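Long-range contacts in Xaa-Pro dipeptidase (Pyrococcus horikoshii, PDB 1WY2), which probably splits dipeptides that carry proline at the C-terminal position and a nonpolar residue at the N-terminal position, as a two-metal, homodimeric prolidase: residues S222-T227 with T344-E349; E239-V244 with V327-T332. All blocks are in the same frame, centred on the assembly; numbering follows the deposited sequence.

Contact 1: S222-T227 with T344-E349; sequences SDITRT and TKTERE. With ZN (zinc ion), chain D; ZN (zinc ion), chain E.
Arg226 fastens the strand residues 224-227 to the loop 344-349. It grips Thr346 O side-on with two nitrogens. The NH2 bond is short and fairly straight (2.8 Å from Arg226 NH2 to Thr346 O, 159° at the hydrogen). The bond from NE to the same oxygen is longer. Arg226 NE also bonds to Glu347 O at 2.9 Å, and both NE bonds are well bent (132° to Glu347). A bend at chi2 (-68°) brings the guanidinium back over its own strand, where NH1 bonds to Thr225 O. Four bonds within the two segments hold its rotation; Glu330 O takes another from NH1, and Asp331 OD1 forms a salt bridge with NH2. Ile224 CD1 lies over one face and Arg348 CG over the other, both off-centre. The methyl of Thr344 sits against Ile224, CG2 3.9 Å from Ile224 CB, while OG1 bonds to Asp331. The other end is looser: a water bridges Thr227 N and Arg348 O, and Glu347 and Glu349 are exposed. Next to the packed end, Asp223 OD1 binds the zinc of chain D (2.0 Å) and OD2 that of chain E (2.1 Å). Such a bridging aspartate characterises the dinuclear metal site of M24 metallopeptidases.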
loop_
_atom_site.group_PDB
_atom_site.type_symbol
_atom_site.label_atom_id
_atom_site.label_comp_id
_atom_site.label_asym_id
_atom_site.label_seq_id
_atom_site.Cartn_x
_atom_site.Cartn_y
_atom_site.Cartn_z
ATOM N N SER A 222 -5.332 -0.438 13.949
ATOM C CA SER A 222 -5.087 0.164 15.257
ATOM C C SER A 222 -3.971 1.184 15.026
ATOM O O SER A 222 -3.245 1.105 14.032
ATOM C CB SER A 222 -4.655 -0.890 16.282
ATOM O OG SER A 222 -3.537 -1.626 15.825
ATOM N N ASP A 223 -3.824 2.134 15.937
ATOM C CA ASP A 223 -2.824 3.181 15.765
ATOM C C ASP A 223 -2.467 3.734 17.137
ATOM O O ASP A 223 -3.350 4.128 17.898
ATOM C CB ASP A 223 -3.429 4.278 14.880
ATOM C CG ASP A 223 -2.401 5.230 14.315
ATOM O OD1 ASP A 223 -1.212 5.150 14.689
ATOM O OD2 ASP A 223 -2.809 6.068 13.485
ATOM N N ILE A 224 -1.177 3.760 17.454
ATOM C CA ILE A 224 -0.736 4.255 18.752
ATOM C C ILE A 224 0.653 4.887 18.672
ATOM O O ILE A 224 1.488 4.461 17.882
ATOM C CB ILE A 224 -0.706 3.093 19.787
ATOM C CG1 ILE A 224 -0.364 3.620 21.180
ATOM C CG2 ILE A 224 0.323 2.046 19.370
ATOM C CD1 ILE A 224 -0.336 2.534 22.260
ATOM N N THR A 225 0.880 5.926 19.472
ATOM C CA THR A 225 2.184 6.581 19.527
ATOM C C THR A 225 2.537 6.888 20.972
ATOM O O THR A 225 1.730 7.441 21.718
ATOM C CB THR A 225 2.239 7.944 18.779
ATOM O OG1 THR A 225 1.910 7.771 17.397
ATOM C CG2 THR A 225 3.653 8.529 18.867
ATOM N N ARG A 226 3.744 6.514 21.369
ATOM C CA ARG A 226 4.229 6.822 22.708
ATOM C C ARG A 226 5.630 7.377 22.516
ATOM O O ARG A 226 6.351 6.959 21.614
ATOM C CB ARG A 226 4.285 5.571 23.591
ATOM C CG ARG A 226 2.921 5.043 24.014
ATOM C CD ARG A 226 2.213 5.997 24.973
ATOM N NE ARG A 226 0.896 5.485 25.349
ATOM C CZ ARG A 226 -0.206 5.656 24.626
ATOM N NH1 ARG A 226 -0.165 6.342 23.484
ATOM N NH2 ARG A 226 -1.347 5.116 25.028
ATOM N N THR A 227 6.008 8.333 23.351
ATOM C CA THR A 227 7.338 8.911 23.255
ATOM C C THR A 227 8.040 8.656 24.577
ATOM O O THR A 227 7.438 8.801 25.640
ATOM C CB THR A 227 7.280 10.433 22.994
ATOM O OG1 THR A 227 6.657 10.678 21.727
ATOM C CG2 THR A 227 8.685 11.035 22.984
ATOM N N THR A 344 -6.622 2.008 22.951
ATOM C CA THR A 344 -5.211 1.738 23.196
ATOM C C THR A 344 -5.081 2.116 24.668
ATOM O O THR A 344 -5.517 3.195 25.073
ATOM C CB THR A 344 -4.295 2.608 22.308
ATOM O OG1 THR A 344 -4.770 3.959 22.292
ATOM C CG2 THR A 344 -4.265 2.056 20.895
ATOM N N LYS A 345 -4.494 1.237 25.470
ATOM C CA LYS A 345 -4.417 1.477 26.910
ATOM C C LYS A 345 -3.040 1.657 27.543
ATOM O O LYS A 345 -2.936 1.829 28.757
ATOM C CB LYS A 345 -5.158 0.341 27.620
ATOM C CG LYS A 345 -6.557 0.105 27.059
ATOM C CD LYS A 345 -7.172 -1.193 27.558
ATOM C CE LYS A 345 -8.508 -1.459 26.873
ATOM N NZ LYS A 345 -9.111 -2.753 27.315
ATOM N N THR A 346 -1.988 1.619 26.738
ATOM C CA THR A 346 -0.636 1.782 27.265
ATOM C C THR A 346 -0.486 3.101 28.016
ATOM O O THR A 346 -1.053 4.118 27.619
ATOM C CB THR A 346 0.408 1.741 26.133
ATOM O OG1 THR A 346 0.398 0.446 25.522
ATOM C CG2 THR A 346 1.800 2.028 26.677
ATOM N N GLU A 347 0.281 3.081 29.106
ATOM C CA GLU A 347 0.509 4.290 29.897
ATOM C C GLU A 347 1.038 5.406 29.000
ATOM O O GLU A 347 1.835 5.162 28.097
ATOM C CB GLU A 347 1.518 4.008 31.017
ATOM C CG GLU A 347 1.966 5.243 31.785
ATOM C CD GLU A 347 0.833 5.925 32.529
ATOM O OE1 GLU A 347 0.681 7.156 32.382
ATOM O OE2 GLU A 347 0.096 5.231 33.264
ATOM N N ARG A 348 0.603 6.633 29.266
ATOM C CA ARG A 348 1.029 7.776 28.471
ATOM C C ARG A 348 2.165 8.571 29.105
ATOM O O ARG A 348 2.992 9.150 28.402
ATOM C CB ARG A 348 -0.166 8.693 28.205
ATOM C CG ARG A 348 -1.162 8.113 27.216
ATOM C CD ARG A 348 -2.444 8.918 27.182
ATOM N NE ARG A 348 -3.277 8.670 28.358
ATOM C CZ ARG A 348 -4.469 9.222 28.552
ATOM N NH1 ARG A 348 -4.968 10.061 27.649
ATOM N NH2 ARG A 348 -5.176 8.922 29.635
ATOM N N GLU A 349 2.201 8.598 30.432
ATOM C CA GLU A 349 3.248 9.323 31.143
ATOM C C GLU A 349 4.457 8.405 31.271
ATOM O O GLU A 349 4.635 7.735 32.292
ATOM C CB GLU A 349 2.740 9.741 32.528
ATOM C CG GLU A 349 1.433 10.525 32.481
ATOM C CD GLU A 349 0.941 10.941 33.856
ATOM O OE1 GLU A 349 0.680 10.051 34.696
ATOM O OE2 GLU A 349 0.812 12.161 34.096
HETATM ZN ZN ZN D . 0.043 6.718 14.620
HETATM ZN ZN ZN E . -2.571 8.177 13.626
HETATM O O HOH W 1 4.407 8.683 25.835
#

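Contact 2: E239-V244 with V327-T332; sequences EIYEIV and VRIEDT. With ZN (zinc ion), chain D; ZN (zinc ion), chain E.
Val327 presses its two methyls onto the helix residues 239-244, and the contact across the segments is apolar. Val327 CG2 is 3.7 Å from Ile240 CD1. With chi1 at 57°, Ile240 tucks CG1 in between its own N and C, and this carbon as well as CD1 lies against the methyl. CG1 of Val327 lies 4.0 Å from Tyr241 CA and equally near Val244 CB. It also reaches the edge of the Tyr241 ring. Ile329 forms the second apolar patch. Ile329 CG1 is 4.0 Å from Val244 CG1, and Ile329 CD1 approaches Tyr241 CE1 obliquely at 4.2 Å. This is helix-on-sheet packing in the M24 pita-bread fold: helix 235-254 lies against strand 325-336, and Leu208 of strand 208-217 touches both Ile240 and Val327. Side chain also meets backbone, as Val244 CG2 rests 3.7 Å from Val327 O. No hydrogen bond crosses between the two segments; the polar side chains of 327-332 turn to other partners. Arg328 points away from the helix, bonding to Tyr320 and forming a salt bridge with Asp212, a metal ligand. Glu330 spans the metal pair: Glu330 OE1 is 2.0 Å from the chain D zinc, and Glu330 OE2 is 2.1 Å from the chain E zinc.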
loop_
_atom_site.group_PDB
_atom_site.type_symbol
_atom_site.label_atom_id
_atom_site.label_comp_id
_atom_site.label_asym_id
_atom_site.label_seq_id
_atom_site.Cartn_x
_atom_site.Cartn_y
_atom_site.Cartn_z
ATOM N N GLU A 239 9.765 19.722 29.085
ATOM C CA GLU A 239 8.810 20.794 28.827
ATOM C C GLU A 239 7.845 20.471 27.691
ATOM O O GLU A 239 6.627 20.484 27.880
ATOM C CB GLU A 239 9.544 22.095 28.501
ATOM C CG GLU A 239 8.612 23.266 28.231
ATOM C CD GLU A 239 9.362 24.562 28.002
ATOM O OE1 GLU A 239 10.160 24.942 28.884
ATOM O OE2 GLU A 239 9.153 25.197 26.947
ATOM N N ILE A 240 8.379 20.184 26.509
ATOM C CA ILE A 240 7.509 19.879 25.379
ATOM C C ILE A 240 6.688 18.620 25.636
ATOM O O ILE A 240 5.528 18.540 25.242
ATOM C CB ILE A 240 8.309 19.739 24.062
ATOM C CG1 ILE A 240 9.393 18.672 24.203
ATOM C CG2 ILE A 240 8.930 21.082 23.698
ATOM C CD1 ILE A 240 10.134 18.389 22.907
ATOM N N TYR A 241 7.282 17.641 26.310
ATOM C CA TYR A 241 6.573 16.406 26.631
ATOM C C TYR A 241 5.343 16.688 27.501
ATOM O O TYR A 241 4.247 16.198 27.221
ATOM C CB TYR A 241 7.511 15.439 27.360
ATOM C CG TYR A 241 6.803 14.424 28.232
ATOM C CD1 TYR A 241 6.087 13.368 27.677
ATOM C CD2 TYR A 241 6.839 14.538 29.622
ATOM C CE1 TYR A 241 5.421 12.445 28.485
ATOM C CE2 TYR A 241 6.181 13.626 30.439
ATOM C CZ TYR A 241 5.475 12.583 29.866
ATOM O OH TYR A 241 4.830 11.683 30.681
ATOM N N GLU A 242 5.525 17.480 28.554
ATOM C CA GLU A 242 4.424 17.801 29.459
ATOM C C GLU A 242 3.303 18.537 28.736
ATOM O O GLU A 242 2.125 18.350 29.047
ATOM C CB GLU A 242 4.931 18.644 30.639
ATOM C CG GLU A 242 6.003 17.946 31.468
ATOM C CD GLU A 242 6.482 18.776 32.649
ATOM O OE1 GLU A 242 6.696 19.997 32.481
ATOM O OE2 GLU A 242 6.659 18.201 33.743
ATOM N N ILE A 243 3.674 19.377 27.775
ATOM C CA ILE A 243 2.692 20.135 27.001
ATOM C C ILE A 243 1.870 19.214 26.095
ATOM O O ILE A 243 0.646 19.325 26.029
ATOM C CB ILE A 243 3.391 21.217 26.152
ATOM C CG1 ILE A 243 4.050 22.246 27.079
ATOM C CG2 ILE A 243 2.384 21.894 25.221
ATOM C CD1 ILE A 243 4.892 23.282 26.356
ATOM N N VAL A 244 2.539 18.307 25.393
ATOM C CA VAL A 244 1.828 17.381 24.517
ATOM C C VAL A 244 0.926 16.467 25.351
ATOM O O VAL A 244 -0.210 16.191 24.971
ATOM C CB VAL A 244 2.811 16.525 23.687
ATOM C CG1 VAL A 244 2.047 15.460 22.904
ATOM C CG2 VAL A 244 3.583 17.420 22.720
ATOM N N VAL A 327 7.890 15.298 20.161
ATOM C CA VAL A 327 7.092 14.442 21.032
ATOM C C VAL A 327 5.685 14.282 20.475
ATOM O O VAL A 327 5.068 15.255 20.061
ATOM C CB VAL A 327 6.954 15.049 22.451
ATOM C CG1 VAL A 327 6.013 14.190 23.295
ATOM C CG2 VAL A 327 8.321 15.146 23.120
ATOM N N ARG A 328 5.195 13.045 20.452
ATOM C CA ARG A 328 3.833 12.766 20.017
ATOM C C ARG A 328 3.257 11.672 20.906
ATOM O O ARG A 328 3.938 10.702 21.240
ATOM C CB ARG A 328 3.760 12.312 18.547
ATOM C CG ARG A 328 2.321 11.945 18.122
ATOM C CD ARG A 328 2.119 11.835 16.600
ATOM N NE ARG A 328 2.856 10.739 15.973
ATOM C CZ ARG A 328 4.034 10.869 15.366
ATOM N NH1 ARG A 328 4.626 12.052 15.300
ATOM N NH2 ARG A 328 4.608 9.817 14.792
ATOM N N ILE A 329 2.009 11.857 21.317
ATOM C CA ILE A 329 1.311 10.878 22.143
ATOM C C ILE A 329 -0.019 10.661 21.440
ATOM O O ILE A 329 -0.791 11.600 21.255
ATOM C CB ILE A 329 1.099 11.405 23.574
ATOM C CG1 ILE A 329 2.464 11.668 24.221
ATOM C CG2 ILE A 329 0.307 10.387 24.389
ATOM C CD1 ILE A 329 2.395 12.317 25.594
ATOM N N GLU A 330 -0.268 9.420 21.033
ATOM C CA GLU A 330 -1.470 9.074 20.285
ATOM C C GLU A 330 -2.233 7.863 20.801
ATOM O O GLU A 330 -1.640 6.834 21.128
ATOM C CB GLU A 330 -1.091 8.823 18.818
ATOM C CG GLU A 330 -2.151 8.080 18.010
ATOM C CD GLU A 330 -1.731 7.812 16.579
ATOM O OE1 GLU A 330 -0.540 7.514 16.350
ATOM O OE2 GLU A 330 -2.602 7.882 15.689
ATOM N N ASP A 331 -3.555 8.001 20.867
ATOM C CA ASP A 331 -4.443 6.914 21.284
ATOM C C ASP A 331 -5.513 6.748 20.215
ATOM O O ASP A 331 -5.838 7.698 19.506
ATOM C CB ASP A 331 -5.196 7.244 22.584
ATOM C CG ASP A 331 -4.392 6.962 23.832
ATOM O OD1 ASP A 331 -3.747 5.898 23.902
ATOM O OD2 ASP A 331 -4.434 7.806 24.756
ATOM N N THR A 332 -6.047 5.537 20.097
ATOM C CA THR A 332 -7.164 5.294 19.192
ATOM C C THR A 332 -8.296 5.267 20.210
ATOM O O THR A 332 -8.182 4.588 21.234
ATOM C CB THR A 332 -7.077 3.927 18.495
ATOM O OG1 THR A 332 -6.025 3.953 17.526
ATOM C CG2 THR A 332 -8.395 3.602 17.787
HETATM ZN ZN ZN D . 0.043 6.718 14.620
HETATM ZN ZN ZN E . -2.571 8.177 13.626
#

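In the fold
The centres of the two contacts lie 10 Å apart, on the same side of the chain's centre. Along the chain the order is 222-227, 239-244, 327-332, 344-349, so contact 2 falls between the two halves of contact 1. Strand 220-229 leads into helix 235-254, and strand 325-336 is followed by strand 339-342 and the loop 344-349. The contacts also touch directly. Thr225 OG1 is 2.7 Å from Glu330 OE1, and Asp223 O is 2.7 Å from Thr332 OG1, both probable hydrogen bonds. Asp223 of contact 1 and Glu330 of contact 2 share the zinc pair with Asp212, His287 and Glu316. The metal centre therefore joins the two strands within the M24 domain.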